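Local coordinates for protein galactan 1,3-beta-galactosidase (Phanerochaete chrysosporium, PDB 7BYX) that probably hydrolyses the beta-1,3-linked galactan chains of arabinogalactan from one end, as a family 43 glycoside hydrolase that also carries a carbohydrate-binding module, at residues 88-93 against 167-172; 107-112 against 127-132; 135-140 against 186-191. The protein carries 1 engineered substitution. One frame throughout, in Å; residues are numbered along the deposited sequence.

Interaction 1. Residues 88-93 against 167-172. With NAG (2-acetamido-2-deoxy-beta-D-glucopyranose), chain F; ACT (acetate ion), chain X.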
loop_
_atom_site.group_PDB
_atom_site.type_symbol
_atom_site.label_atom_id
_atom_site.label_comp_id
_atom_site.label_asym_id
_atom_site.label_seq_id
_atom_site.Cartn_x
_atom_site.Cartn_y
_atom_site.Cartn_z
ATOM N N ASN A 88 -13.789 18.165 11.767
ATOM C CA ASN A 88 -15.109 18.771 11.685
ATOM C C ASN A 88 -14.995 20.209 12.175
ATOM O O ASN A 88 -14.858 20.446 13.379
ATOM C CB ASN A 88 -16.124 17.988 12.519
ATOM C CG ASN A 88 -17.548 18.568 12.410
ATOM O OD1 ASN A 88 -17.853 19.627 12.959
ATOM N ND2 ASN A 88 -18.413 17.868 11.680
ATOM N N GLN A 89 -15.081 21.159 11.236
ATOM C CA GLN A 89 -14.928 22.580 11.548
ATOM C C GLN A 89 -15.951 23.053 12.576
ATOM O O GLN A 89 -15.604 23.777 13.513
ATOM C CB GLN A 89 -15.051 23.413 10.265
ATOM C CG GLN A 89 -14.588 24.860 10.411
ATOM C CD GLN A 89 -15.646 25.774 11.040
ATOM O OE1 GLN A 89 -15.329 26.617 11.904
ATOM N NE2 GLN A 89 -16.909 25.607 10.618
ATOM N N LYS A 90 -17.227 22.686 12.391
ATOM C CA LYS A 90 -18.296 23.190 13.251
ATOM C C LYS A 90 -18.017 22.898 14.720
ATOM O O LYS A 90 -18.224 23.754 15.582
ATOM C CB LYS A 90 -19.639 22.574 12.851
ATOM C CG LYS A 90 -20.765 22.907 13.826
ATOM C CD LYS A 90 -22.145 22.619 13.261
ATOM C CE LYS A 90 -22.428 21.123 13.179
ATOM N NZ LYS A 90 -22.479 20.503 14.538
ATOM N N ASN A 91 -17.555 21.702 15.026
ATOM C CA ASN A 91 -17.325 21.322 16.408
ATOM C C ASN A 91 -15.855 21.370 16.778
ATOM O O ASN A 91 -15.513 21.016 17.913
ATOM C CB ASN A 91 -17.883 19.915 16.669
ATOM C CG ASN A 91 -19.353 19.781 16.261
ATOM O OD1 ASN A 91 -20.128 20.740 16.350
ATOM N ND2 ASN A 91 -19.740 18.589 15.820
ATOM N N SER A 92 -14.988 21.801 15.856
ATOM C CA SER A 92 -13.529 21.719 16.006
ATOM C C SER A 92 -13.122 20.350 16.567
ATOM O O SER A 92 -12.465 20.232 17.598
ATOM C CB SER A 92 -12.981 22.859 16.878
ATOM O OG SER A 92 -12.990 24.100 16.179
ATOM N N GLU A 93 -13.542 19.304 15.867
ATOM C CA GLU A 93 -13.437 17.949 16.381
ATOM C C GLU A 93 -12.879 17.010 15.315
ATOM O O GLU A 93 -13.225 17.119 14.130
ATOM C CB GLU A 93 -14.816 17.456 16.857
ATOM C CG GLU A 93 -14.757 16.218 17.750
ATOM C CD GLU A 93 -16.120 15.821 18.283
ATOM O OE1 GLU A 93 -17.089 15.789 17.486
ATOM O OE2 GLU A 93 -16.229 15.549 19.501
ATOM N N LEU A 167 -22.837 11.688 5.258
ATOM C CA LEU A 167 -22.850 11.773 6.711
ATOM C C LEU A 167 -23.591 13.039 7.150
ATOM O O LEU A 167 -23.714 13.998 6.393
ATOM C CB LEU A 167 -21.424 11.793 7.270
ATOM C CG LEU A 167 -20.457 10.696 6.805
ATOM C CD1 LEU A 167 -19.113 10.793 7.537
ATOM C CD2 LEU A 167 -21.076 9.324 7.000
ATOM N N ASP A 168 -24.053 13.048 8.400
ATOM C CA ASP A 168 -24.712 14.239 8.939
ATOM C C ASP A 168 -23.675 15.323 9.244
ATOM O O ASP A 168 -22.467 15.127 9.097
ATOM C CB ASP A 168 -25.525 13.892 10.189
ATOM C CG ASP A 168 -24.655 13.357 11.340
ATOM O OD1 ASP A 168 -23.569 13.924 11.600
ATOM O OD2 ASP A 168 -25.068 12.381 12.009
ATOM N N ALA A 169 -24.159 16.457 9.760
ATOM C CA ALA A 169 -23.316 17.636 9.933
ATOM C C ALA A 169 -22.258 17.467 11.022
ATOM O O ALA A 169 -21.295 18.244 11.045
ATOM C CB ALA A 169 -24.184 18.863 10.238
ATOM N N ASN A 170 -22.414 16.496 11.925
ATOM C CA ASN A 170 -21.377 16.204 12.918
ATOM C C ASN A 170 -20.347 15.181 12.450
ATOM O O ASN A 170 -19.322 15.018 13.119
ATOM C CB ASN A 170 -21.994 15.669 14.213
ATOM C CG ASN A 170 -22.866 16.689 14.912
ATOM O OD1 ASN A 170 -22.539 17.880 14.978
ATOM N ND2 ASN A 170 -23.981 16.224 15.445
ATOM N N TYR A 171 -20.610 14.470 11.351
ATOM C CA TYR A 171 -19.848 13.300 10.929
ATOM C C TYR A 171 -19.994 12.138 11.903
ATOM O O TYR A 171 -19.116 11.281 11.968
ATOM C CB TYR A 171 -18.352 13.611 10.733
ATOM C CG TYR A 171 -18.017 14.785 9.826
ATOM C CD1 TYR A 171 -18.916 15.261 8.868
ATOM C CD2 TYR A 171 -16.789 15.403 9.926
ATOM C CE1 TYR A 171 -18.575 16.325 8.040
ATOM C CE2 TYR A 171 -16.443 16.452 9.108
ATOM C CZ TYR A 171 -17.329 16.920 8.168
ATOM O OH TYR A 171 -16.939 17.986 7.359
ATOM N N TYR A 172 -21.083 12.090 12.675
ATOM C CA TYR A 172 -21.301 10.989 13.609
ATOM C C TYR A 172 -22.107 9.851 13.006
ATOM O O TYR A 172 -22.076 8.735 13.536
ATOM C CB TYR A 172 -22.040 11.467 14.870
ATOM C CG TYR A 172 -21.281 12.427 15.764
ATOM C CD1 TYR A 172 -19.908 12.656 15.599
ATOM C CD2 TYR A 172 -21.945 13.112 16.779
ATOM C CE1 TYR A 172 -19.224 13.551 16.437
ATOM C CE2 TYR A 172 -21.276 14.003 17.615
ATOM C CZ TYR A 172 -19.921 14.224 17.444
ATOM O OH TYR A 172 -19.287 15.115 18.294
HETATM C C1 NAG F . -25.820 6.139 14.466
HETATM C C2 NAG F . -25.624 6.020 15.975
HETATM C C3 NAG F . -25.844 4.637 16.420
HETATM C C4 NAG F . -27.190 4.132 16.025
HETATM C C5 NAG F . -27.419 4.301 14.525
HETATM C C6 NAG F . -28.813 3.908 14.148
HETATM C C7 NAG F . -23.948 7.780 16.492
HETATM C C8 NAG F . -22.538 8.275 16.852
HETATM N N2 NAG F . -24.225 6.361 16.345
HETATM O O3 NAG F . -25.700 4.597 17.865
HETATM O O4 NAG F . -27.198 2.733 16.291
HETATM O O5 NAG F . -27.190 5.680 14.078
HETATM O O6 NAG F . -28.770 3.609 12.778
HETATM O O7 NAG F . -24.851 8.533 16.295
HETATM C C ACT X . -21.028 17.230 19.982
HETATM O O ACT X . -21.379 16.328 20.803
HETATM O OXT ACT X . -19.796 17.469 19.779
HETATM C CH3 ACT X . -22.101 18.030 19.231
HETATM O O HOH W 1 -17.733 16.619 14.905
#
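Asn170 receives two side chains of the 88-93 loop on its single carbonyl oxygen. Lys90 NZ reaches Asn170 OD1 at 2.7 Å, almost in line with the C=O bond. Asn91 ND2 comes from above the carbonyl plane, 3.0 Å from Asn170 OD1. The two amide planes are 43° apart. Lys90 bends at its last two torsions (72° and 65°), which brings NZ within bonding distance of both Asn170 OD1 and Asn91 OD1. Asn88 ND2 donates to Ala169 O at 3.0 Å, with the acceptor lying in the amide plane.

The aromatic contacts use both tyrosines. Asn88 ND2 sits over the centre of the Tyr171 ring, 3.4 Å above its plane. Glu93 OE1 lies at the edge of the Tyr172 ring. Its modelled distance of 2.4 Å to Tyr172 OH is doubtful, and an acetate oxygen, probably from the crystallisation liquor, also lies within reach of the hydroxyl. One water joins Asn91 ND2, Glu93 OE1 and Asn170 O.

Each loop is also braced from within. Asn88 OD1 accepts from Asn91 N in an Asx motif, and a G1 bulge closes the hairpin. Asp168 opens a type I turn.

The contact ties the turns of hairpins 79-101 and 161-181, from two neighbouring four-stranded antiparallel sheets, as in blades of the family 43 propeller. Tyr171 packs on Ile86 and Ala150 of adjoining strands, and its hydroxyl bonds Gln148 and Gln142.

Interaction 2. Residues 107-112 against 127-132. With NAG (2-acetamido-2-deoxy-beta-D-glucopyranose), chain B; NAG (2-acetamido-2-deoxy-beta-D-glucopyranose), chain F.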
loop_
_atom_site.group_PDB
_atom_site.type_symbol
_atom_site.label_atom_id
_atom_site.label_comp_id
_atom_site.label_asym_id
_atom_site.label_seq_id
_atom_site.Cartn_x
_atom_site.Cartn_y
_atom_site.Cartn_z
ATOM N N ALA A 107 -20.240 -9.444 11.338
ATOM C CA ALA A 107 -20.983 -8.322 11.910
ATOM C C ALA A 107 -21.146 -7.173 10.918
ATOM O O ALA A 107 -22.219 -6.557 10.848
ATOM C CB ALA A 107 -20.289 -7.827 13.184
ATOM N N ALA A 108 -20.086 -6.842 10.177
ATOM C CA ALA A 108 -20.145 -5.870 9.081
ATOM C C ALA A 108 -20.640 -4.492 9.547
ATOM O O ALA A 108 -21.627 -3.940 9.030
ATOM C CB ALA A 108 -21.013 -6.411 7.940
ATOM N N MET A 109 -19.911 -3.905 10.497
ATOM C CA MET A 109 -20.293 -2.598 11.028
ATOM C C MET A 109 -19.234 -1.528 10.753
ATOM O O MET A 109 -18.111 -1.815 10.335
ATOM C CB MET A 109 -20.558 -2.670 12.538
ATOM C CG MET A 109 -21.780 -3.442 12.917
ATOM S SD MET A 109 -21.981 -3.530 14.723
ATOM C CE MET A 109 -23.464 -4.535 14.798
ATOM N N VAL A 110 -19.619 -0.272 10.996
ATOM C CA VAL A 110 -18.693 0.853 11.077
ATOM C C VAL A 110 -18.582 1.243 12.540
ATOM O O VAL A 110 -19.529 1.075 13.318
ATOM C CB VAL A 110 -19.133 2.084 10.244
ATOM C CG1 VAL A 110 -19.141 1.771 8.780
ATOM C CG2 VAL A 110 -20.509 2.579 10.697
ATOM N N GLY A 111 -17.430 1.786 12.909
ATOM C CA GLY A 111 -17.228 2.334 14.237
ATOM C C GLY A 111 -16.830 3.793 14.139
ATOM O O GLY A 111 -16.207 4.218 13.160
ATOM N N VAL A 112 -17.199 4.568 15.165
ATOM C CA VAL A 112 -16.919 5.998 15.208
ATOM C C VAL A 112 -16.264 6.344 16.539
ATOM O O VAL A 112 -16.616 5.779 17.580
ATOM C CB VAL A 112 -18.198 6.837 14.999
ATOM C CG1 VAL A 112 -17.865 8.344 15.030
ATOM C CG2 VAL A 112 -18.911 6.445 13.688
ATOM N N SER A 127 -20.457 1.104 17.537
ATOM C CA SER A 127 -20.481 0.536 16.206
ATOM C C SER A 127 -21.920 0.326 15.749
ATOM O O SER A 127 -22.833 0.188 16.566
ATOM C CB SER A 127 -19.728 -0.784 16.192
ATOM O OG SER A 127 -18.388 -0.543 16.521
ATOM N N PHE A 128 -22.121 0.284 14.429
ATOM C CA PHE A 128 -23.468 0.131 13.888
ATOM C C PHE A 128 -23.408 -0.198 12.401
ATOM O O PHE A 128 -22.397 0.029 11.732
ATOM C CB PHE A 128 -24.312 1.390 14.117
ATOM C CG PHE A 128 -23.726 2.638 13.517
ATOM C CD1 PHE A 128 -22.850 3.434 14.250
ATOM C CD2 PHE A 128 -24.062 3.024 12.225
ATOM C CE1 PHE A 128 -22.308 4.592 13.706
ATOM C CE2 PHE A 128 -23.528 4.178 11.667
ATOM C CZ PHE A 128 -22.643 4.965 12.408
ATOM N N LYS A 129 -24.526 -0.715 11.892
ATOM C CA LYS A 129 -24.694 -0.950 10.462
ATOM C C LYS A 129 -25.286 0.288 9.806
ATOM O O LYS A 129 -26.417 0.660 10.137
ATOM C CB LYS A 129 -25.596 -2.144 10.220
ATOM C CG LYS A 129 -25.011 -3.441 10.716
ATOM C CD LYS A 129 -25.970 -4.582 10.545
ATOM C CE LYS A 129 -25.835 -5.208 9.174
ATOM N NZ LYS A 129 -24.679 -6.132 9.156
ATOM N N PRO A 130 -24.580 0.940 8.872
ATOM C CA PRO A 130 -25.055 2.227 8.331
ATOM C C PRO A 130 -26.310 2.045 7.495
ATOM O O PRO A 130 -26.340 1.227 6.568
ATOM C CB PRO A 130 -23.880 2.712 7.474
ATOM C CG PRO A 130 -23.177 1.489 7.090
ATOM C CD PRO A 130 -23.326 0.513 8.229
ATOM N N LEU A 131 -27.352 2.802 7.848
ATOM C CA LEU A 131 -28.681 2.681 7.237
ATOM C C LEU A 131 -29.209 1.241 7.305
ATOM O O LEU A 131 -30.027 0.830 6.470
ATOM C CB LEU A 131 -28.683 3.180 5.783
ATOM C CG LEU A 131 -28.224 4.615 5.500
ATOM C CD1 LEU A 131 -28.257 4.934 4.003
ATOM C CD2 LEU A 131 -29.075 5.615 6.268
ATOM N N GLY A 132 -28.735 0.456 8.271
ATOM C CA GLY A 132 -29.169 -0.921 8.408
ATOM C C GLY A 132 -28.520 -1.923 7.474
ATOM O O GLY A 132 -28.897 -3.098 7.508
HETATM C C1 NAG B . -27.820 1.563 16.647
HETATM C C2 NAG B . -27.991 0.091 16.341
HETATM C C3 NAG B . -28.874 -0.525 17.365
HETATM C C4 NAG B . -28.220 -0.359 18.713
HETATM C C5 NAG B . -28.157 1.140 19.056
HETATM C C6 NAG B . -27.528 1.391 20.397
HETATM C C7 NAG B . -27.829 -0.638 13.843
HETATM C C8 NAG B . -28.495 -0.641 12.459
HETATM N N2 NAG B . -28.549 0.015 14.954
HETATM O O3 NAG B . -29.110 -1.935 17.068
HETATM O O4 NAG B . -28.890 -1.120 19.732
HETATM O O5 NAG B . -27.367 1.864 18.049
HETATM O O6 NAG B . -26.866 2.632 20.367
HETATM O O7 NAG B . -26.758 -1.174 13.987
HETATM C C1 NAG F . -25.820 6.139 14.466
HETATM C C2 NAG F . -25.624 6.020 15.975
HETATM C C3 NAG F . -25.844 4.637 16.420
HETATM C C4 NAG F . -27.190 4.132 16.025
HETATM C C5 NAG F . -27.419 4.301 14.525
HETATM C C6 NAG F . -28.813 3.908 14.148
HETATM C C7 NAG F . -23.948 7.780 16.492
HETATM C C8 NAG F . -22.538 8.275 16.852
HETATM N N2 NAG F . -24.225 6.361 16.345
HETATM O O3 NAG F . -25.700 4.597 17.865
HETATM O O4 NAG F . -27.198 2.733 16.291
HETATM O O5 NAG F . -27.190 5.680 14.078
HETATM O O6 NAG F . -28.770 3.609 12.778
HETATM O O7 NAG F . -24.851 8.533 16.295
#
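Val110 and Phe128 form the antiparallel hydrogen-bonded pair near the open end of a beta hairpin, strands 109-115 and 123-128. Val110 N donates to Phe128 O and Phe128 N to Val110 O, both at 2.9 Å. On the same face of the sheet, Val110 CG2 makes a CH-pi contact with the Phe128 ring, 3.7 Å from its centroid and 19° off the normal. Val112 CG2 meets the ring obliquely, at CE1.

Phe128 CG stands between the backbone N and the carbonyl carbon (chi1 58°). This turns the ring toward strand 109-115, against Val110 and Val112. Its opposite face is covered by the first sugar of the glycan on Asn173, with C1 3.8 Å above the plane. With an alanine in place of Phe128, Val110 CG2 and the sugar would probably lose the flat ring between them, and a gap would open under the glycan.

The next pair, Gly111 and Ser127, is non-hydrogen-bonded. Ser127 CA makes a CA-H...O contact with Val110 O. Its hydroxyl turns to Tyr124 and Ser100. Met109 runs extended, with SD 3.8 Å from Ser127 CB.

Further out, Trp97 of strand 93-101 touches Val110, Val112 and Phe128. Leu152 backs Val110 and Pro130.

Lys129 closes the contact itself. Its backbone N holds the acetamido oxygen O7 of the second sugar. The Lys129 side chain leaves at about a right angle to that bond and forms a salt bridge with Asp134. Lys129 NZ also donates to Ala107 O at 3.0 Å, tilted 34° out of the carbonyl plane.

Interaction 3. Residues 135-140 against 186-191. Engineered in segment 186-191: Ala187 (natural residue Glu).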
loop_
_atom_site.group_PDB
_atom_site.type_symbol
_atom_site.label_atom_id
_atom_site.label_comp_id
_atom_site.label_asym_id
_atom_site.label_seq_id
_atom_site.Cartn_x
_atom_site.Cartn_y
_atom_site.Cartn_z
ATOM N N SER A 135 -21.466 -3.025 6.157
ATOM C CA SER A 135 -20.304 -2.198 5.870
ATOM C C SER A 135 -19.079 -3.010 6.241
ATOM O O SER A 135 -18.962 -3.455 7.383
ATOM C CB SER A 135 -20.335 -0.885 6.661
ATOM O OG SER A 135 -19.468 0.074 6.072
ATOM N N ARG A 136 -18.169 -3.222 5.285
ATOM C CA ARG A 136 -16.913 -3.887 5.589
ATOM C C ARG A 136 -15.815 -2.914 5.210
ATOM O O ARG A 136 -15.606 -1.916 5.917
ATOM C CB ARG A 136 -16.866 -5.265 4.918
ATOM C CG ARG A 136 -17.760 -6.277 5.628
ATOM C CD ARG A 136 -17.762 -7.643 4.964
ATOM N NE ARG A 136 -18.545 -8.614 5.731
ATOM C CZ ARG A 136 -19.856 -8.789 5.584
ATOM N NH1 ARG A 136 -20.533 -8.061 4.694
ATOM N NH2 ARG A 136 -20.487 -9.688 6.332
ATOM N N ASP A 137 -15.082 -3.152 4.120
ATOM C CA ASP A 137 -14.101 -2.170 3.664
ATOM C C ASP A 137 -14.780 -0.817 3.486
ATOM O O ASP A 137 -15.853 -0.728 2.883
ATOM C CB ASP A 137 -13.475 -2.622 2.339
ATOM C CG ASP A 137 -12.211 -3.475 2.524
ATOM O OD1 ASP A 137 -12.063 -4.192 3.570
ATOM O OD2 ASP A 137 -11.369 -3.440 1.588
ATOM N N GLU A 138 -14.169 0.226 4.033
ATOM C CA GLU A 138 -14.748 1.558 3.958
ATOM C C GLU A 138 -13.647 2.593 3.842
ATOM O O GLU A 138 -12.469 2.318 4.079
ATOM C CB GLU A 138 -15.618 1.888 5.181
ATOM C CG GLU A 138 -14.979 1.525 6.528
ATOM C CD GLU A 138 -13.784 2.382 6.882
ATOM O OE1 GLU A 138 -12.776 1.839 7.385
ATOM O OE2 GLU A 138 -13.843 3.610 6.660
ATOM N N SER A 139 -14.065 3.800 3.498
ATOM C CA SER A 139 -13.241 4.986 3.624
ATOM C C SER A 139 -14.191 6.158 3.834
ATOM O O SER A 139 -15.415 5.998 3.822
ATOM C CB SER A 139 -12.340 5.175 2.394
ATOM O OG SER A 139 -11.314 6.145 2.615
ATOM N N ILE A 140 -13.612 7.339 4.020
ATOM C CA ILE A 140 -14.330 8.589 4.228
ATOM C C ILE A 140 -13.829 9.593 3.200
ATOM O O ILE A 140 -12.614 9.722 3.001
ATOM C CB ILE A 140 -14.109 9.149 5.643
ATOM C CG1 ILE A 140 -14.702 8.217 6.669
ATOM C CG2 ILE A 140 -14.758 10.488 5.777
ATOM C CD1 ILE A 140 -16.187 8.082 6.502
ATOM N N LEU A 186 -16.523 -4.177 -5.061
ATOM C CA LEU A 186 -15.381 -3.312 -4.811
ATOM C C LEU A 186 -14.981 -3.334 -3.341
ATOM O O LEU A 186 -15.820 -3.475 -2.447
ATOM C CB LEU A 186 -15.686 -1.878 -5.240
ATOM C CG LEU A 186 -15.849 -1.767 -6.752
ATOM C CD1 LEU A 186 -16.092 -0.315 -7.132
ATOM C CD2 LEU A 186 -14.605 -2.341 -7.433
ATOM N N ALA A 187 -13.683 -3.171 -3.096
ATOM C CA ALA A 187 -13.144 -3.074 -1.742
ATOM C C ALA A 187 -12.102 -1.962 -1.713
ATOM O O ALA A 187 -11.810 -1.325 -2.733
ATOM C CB ALA A 187 -12.543 -4.404 -1.279
ATOM N N ALA A 188 -11.564 -1.713 -0.523
ATOM C CA ALA A 188 -10.465 -0.781 -0.279
ATOM C C ALA A 188 -10.621 0.556 -1.028
ATOM O O ALA A 188 -9.714 0.963 -1.752
ATOM C CB ALA A 188 -9.132 -1.438 -0.623
ATOM N N PRO A 189 -11.744 1.256 -0.849
ATOM C CA PRO A 189 -11.974 2.476 -1.638
ATOM C C PRO A 189 -11.170 3.675 -1.162
ATOM O O PRO A 189 -10.709 3.755 -0.024
ATOM C CB PRO A 189 -13.471 2.743 -1.451
ATOM C CG PRO A 189 -13.786 2.137 -0.129
ATOM C CD PRO A 189 -12.897 0.942 0.021
ATOM N N GLY A 190 -11.038 4.633 -2.072
ATOM C CA GLY A 190 -10.567 5.968 -1.754
ATOM C C GLY A 190 -11.011 6.875 -2.877
ATOM O O GLY A 190 -11.233 6.420 -4.003
ATOM N N ILE A 191 -11.169 8.163 -2.567
ATOM C CA ILE A 191 -11.581 9.133 -3.575
ATOM C C ILE A 191 -10.640 10.326 -3.562
ATOM O O ILE A 191 -10.326 10.870 -2.498
ATOM C CB ILE A 191 -13.038 9.595 -3.395
ATOM C CG1 ILE A 191 -14.007 8.522 -3.916
ATOM C CG2 ILE A 191 -13.272 10.891 -4.176
ATOM C CD1 ILE A 191 -15.499 8.874 -3.701
HETATM O O HOH W 2 -10.524 1.855 2.080
HETATM O O HOH W 3 -9.119 5.436 1.451
HETATM O O HOH W 4 -11.062 8.680 0.531
#
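The Asp137 carboxylate meets Ala188 N at its edge, in its own plane. Ala188 N donates to the anti lone pair of Asp137 OD2 at 2.7 Å. The bond is bent, with an angle of 139° at the hydrogen. Ala187 CB lies 3.2 Å from Asp137 OD2, approaching from one face of the carboxylate, well out of its plane. Ala187 is an engineered substitution for the natural glutamate, so the model lacks the longer acidic side chain at this point. A second flat group is the peptide between Glu138 and Ser139. Pro189 CG lies over one of its faces, 4.0 Å from Glu138 C.

Beyond the proline the contact is partly wet. Ser139 CB lies 3.2 Å from Pro189 O. A first torsion of -167° sets Ser139 OG opposite the backbone N, and from there it donates to a water at 2.6 Å. That water passes a bond on to Pro189 O. Another water bridges Glu138 O and Pro189 O, so two waters donate to one carbonyl. A third joins Ile140 O and Ser139 OG to Ile191 N. Strands 138-140 and 189-191 run nearly parallel, 18° apart, with axes 6.1 Å apart at closest. Waters, rather than direct backbone bonds, span the polar groups along them.

Outside the segments, Arg82 makes a long, weak ion pair with Asp137 OD2 and touches Glu138 and Ala188. Asn243 bonds Ala188 O.

Neighbouring parallel first strands of successive sheets are characteristic of the five-bladed beta-propeller of family 43 enzymes. The site at its centre binds the sugar. Asp137, Arg82 and Gln242 are seen to bind alpha-D-galactose in a structure of this protein; none is bound at that site here. The Ala188 side chain lies about 4 Å from that of Gln242.

Overall arrangement
The three contacts lie on the same side of the centre of the chain, within the family 43 region, and run inward to the galactose site. Interactions 1 and 2 have centres 18 Å apart and share the glycan on Asn173. They touch where Tyr172 O lies 3.9 Å from Val112 CG2. Interactions 2 and 3 are nearer, 13 Å between centres, and are joined by a probable hydrogen bond of 3.0 Å between Ser135 N and Ala108 O. Interactions 1 and 3 meet through Leu167 CD1 and Ile140 CD1, 4.1 Å apart. Only interaction 3 includes an annotated galactose-binding residue, Asp137. The Val110 side chain of interaction 2 is about 10 Å from that of Asp137.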